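Side-chain contact in iron-regulated transcriptional activator AFT2 (Saccharomyces cerevisiae, PDB 4LMG), which activates the genes of the iron regulon when iron is scarce, recognising 5'-CACCC-3' elements in their promoters through a DNA-binding domain of WRKY-GCM1 fold: residues 110-113 against 114-118. Residues are numbered along the deposited sequence; the frame is centred on the assembly and turned at random.
Sequences DDYK and KFKEN
The first turns of helix 110-121, which packs beside helices 21-29 and 125-139 in this WRKY-GCM1 DNA-binding domain, join Asp110 to Lys114 and Tyr112 to Phe115. Four successive i to i+4 backbone hydrogen bonds build the helix here, from Lys114 N to Asp110 O (2.9 Å) through Glu117 N to Lys113 O. On the exposed flank the extended chain of Lys114 runs past its partner's carboxylate and forms a salt bridge, NZ to Asp110 OD2 at 3.2 Å. Lys114 CG lies 3.2 Å from Asp110 O, so the start of the chain runs close to the backbone carbonyl. The buried flank is aromatic. Tyr112 and Phe115 both hold CG anti to the backbone N (chi1 179° and 160°), which sends the two rings to the same flank of the helix. They meet obliquely, planes at 35° and centroids 5.9 Å apart. Tyr30 packs edge-to-face with both rings, and Phe131 of helix 125-139 does so with Phe115. Tyr112 OH hydrogen-bonds to Glu135, whose carboxylate also forms a salt bridge with Lys116 NZ. Tyr112 CD1 and CE1 each lie 4.0 Å from Phe115 CD2, while Tyr112 O lies at the edge of the phenylalanine ring, 3.8 Å from Phe115 CD2.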
loop_
_atom_site.group_PDB
_atom_site.type_symbol
_atom_site.label_atom_id
_atom_site.label_comp_id
_atom_site.label_asym_id
_atom_site.label_seq_id
_atom_site.Cartn_x
_atom_site.Cartn_y
_atom_site.Cartn_z
ATOM N N ASP A 110 5.884 -18.145 -0.154
ATOM C CA ASP A 110 5.364 -17.935 -1.499
ATOM C C ASP A 110 6.294 -17.070 -2.343
ATOM O O ASP A 110 6.399 -17.256 -3.555
ATOM C CB ASP A 110 3.972 -17.303 -1.436
ATOM C CG ASP A 110 3.458 -16.883 -2.800
ATOM O OD1 ASP A 110 3.138 -17.773 -3.617
ATOM O OD2 ASP A 110 3.366 -15.662 -3.048
ATOM N N ASP A 111 6.969 -16.121 -1.703
ATOM C CA ASP A 111 7.869 -15.233 -2.430
ATOM C C ASP A 111 9.127 -15.953 -2.906
ATOM O O ASP A 111 9.634 -15.668 -3.989
ATOM C CB ASP A 111 8.215 -13.993 -1.601
ATOM C CG ASP A 111 7.196 -12.879 -1.775
ATOM O OD1 ASP A 111 6.806 -12.606 -2.931
ATOM O OD2 ASP A 111 6.780 -12.281 -0.761
ATOM N N TYR A 112 9.629 -16.888 -2.106
ATOM C CA TYR A 112 10.771 -17.682 -2.538
ATOM C C TYR A 112 10.389 -18.540 -3.736
ATOM O O TYR A 112 11.116 -18.609 -4.726
ATOM C CB TYR A 112 11.300 -18.569 -1.413
ATOM C CG TYR A 112 12.469 -19.425 -1.851
ATOM C CD1 TYR A 112 13.736 -18.875 -2.005
ATOM C CD2 TYR A 112 12.304 -20.778 -2.127
ATOM C CE1 TYR A 112 14.807 -19.647 -2.413
ATOM C CE2 TYR A 112 13.371 -21.561 -2.534
ATOM C CZ TYR A 112 14.620 -20.988 -2.675
ATOM O OH TYR A 112 15.687 -21.755 -3.080
ATOM N N LYS A 113 9.236 -19.192 -3.643
ATOM C CA LYS A 113 8.754 -20.031 -4.729
ATOM C C LYS A 113 8.560 -19.205 -5.994
ATOM O O LYS A 113 8.919 -19.638 -7.090
ATOM C CB LYS A 113 7.459 -20.736 -4.329
ATOM C CG LYS A 113 7.634 -21.704 -3.168
ATOM C CD LYS A 113 6.309 -22.325 -2.754
ATOM C CE LYS A 113 6.490 -23.264 -1.574
ATOM N NZ LYS A 113 7.395 -24.401 -1.902
ATOM N N LYS A 114 8.002 -18.010 -5.837
ATOM C CA LYS A 114 7.846 -17.096 -6.960
ATOM C C LYS A 114 9.213 -16.637 -7.459
ATOM O O LYS A 114 9.424 -16.480 -8.661
ATOM C CB LYS A 114 6.988 -15.892 -6.568
ATOM C CG LYS A 114 5.512 -16.216 -6.407
ATOM C CD LYS A 114 4.703 -14.978 -6.058
ATOM C CE LYS A 114 3.212 -15.283 -6.063
ATOM N NZ LYS A 114 2.398 -14.101 -5.667
ATOM N N PHE A 115 10.136 -16.421 -6.527
ATOM C CA PHE A 115 11.508 -16.059 -6.872
ATOM C C PHE A 115 12.149 -17.167 -7.695
ATOM O O PHE A 115 12.817 -16.910 -8.696
ATOM C CB PHE A 115 12.323 -15.806 -5.603
ATOM C CG PHE A 115 13.813 -15.885 -5.804
ATOM C CD1 PHE A 115 14.513 -14.817 -6.340
ATOM C CD2 PHE A 115 14.516 -17.024 -5.441
ATOM C CE1 PHE A 115 15.886 -14.884 -6.520
ATOM C CE2 PHE A 115 15.886 -17.097 -5.618
ATOM C CZ PHE A 115 16.573 -16.025 -6.158
ATOM N N LYS A 116 11.928 -18.405 -7.265
ATOM C CA LYS A 116 12.492 -19.570 -7.931
ATOM C C LYS A 116 11.918 -19.730 -9.335
ATOM O O LYS A 116 12.642 -20.052 -10.277
ATOM C CB LYS A 116 12.224 -20.829 -7.105
ATOM C CG LYS A 116 13.070 -22.021 -7.505
ATOM C CD LYS A 116 14.537 -21.773 -7.209
ATOM C CE LYS A 116 15.387 -22.947 -7.662
ATOM N NZ LYS A 116 14.872 -24.238 -7.124
ATOM N N GLU A 117 10.615 -19.504 -9.471
ATOM C CA GLU A 117 9.952 -19.618 -10.767
ATOM C C GLU A 117 10.410 -18.516 -11.723
ATOM O O GLU A 117 10.474 -18.719 -12.937
ATOM C CB GLU A 117 8.431 -19.577 -10.599
ATOM C CG GLU A 117 7.649 -19.591 -11.909
ATOM C CD GLU A 117 7.666 -20.946 -12.601
ATOM O OE1 GLU A 117 8.426 -21.835 -12.168
ATOM O OE2 GLU A 117 6.909 -21.123 -13.580
ATOM N N ASN A 118 10.724 -17.350 -11.171
ATOM C CA ASN A 118 11.217 -16.240 -11.978
ATOM C C ASN A 118 12.571 -16.567 -12.607
ATOM O O ASN A 118 12.827 -16.235 -13.766
ATOM C CB ASN A 118 11.297 -14.963 -11.142
ATOM C CG ASN A 118 11.848 -13.789 -11.925
ATOM O OD1 ASN A 118 12.962 -13.328 -11.674
ATOM N ND2 ASN A 118 11.070 -13.301 -12.886
#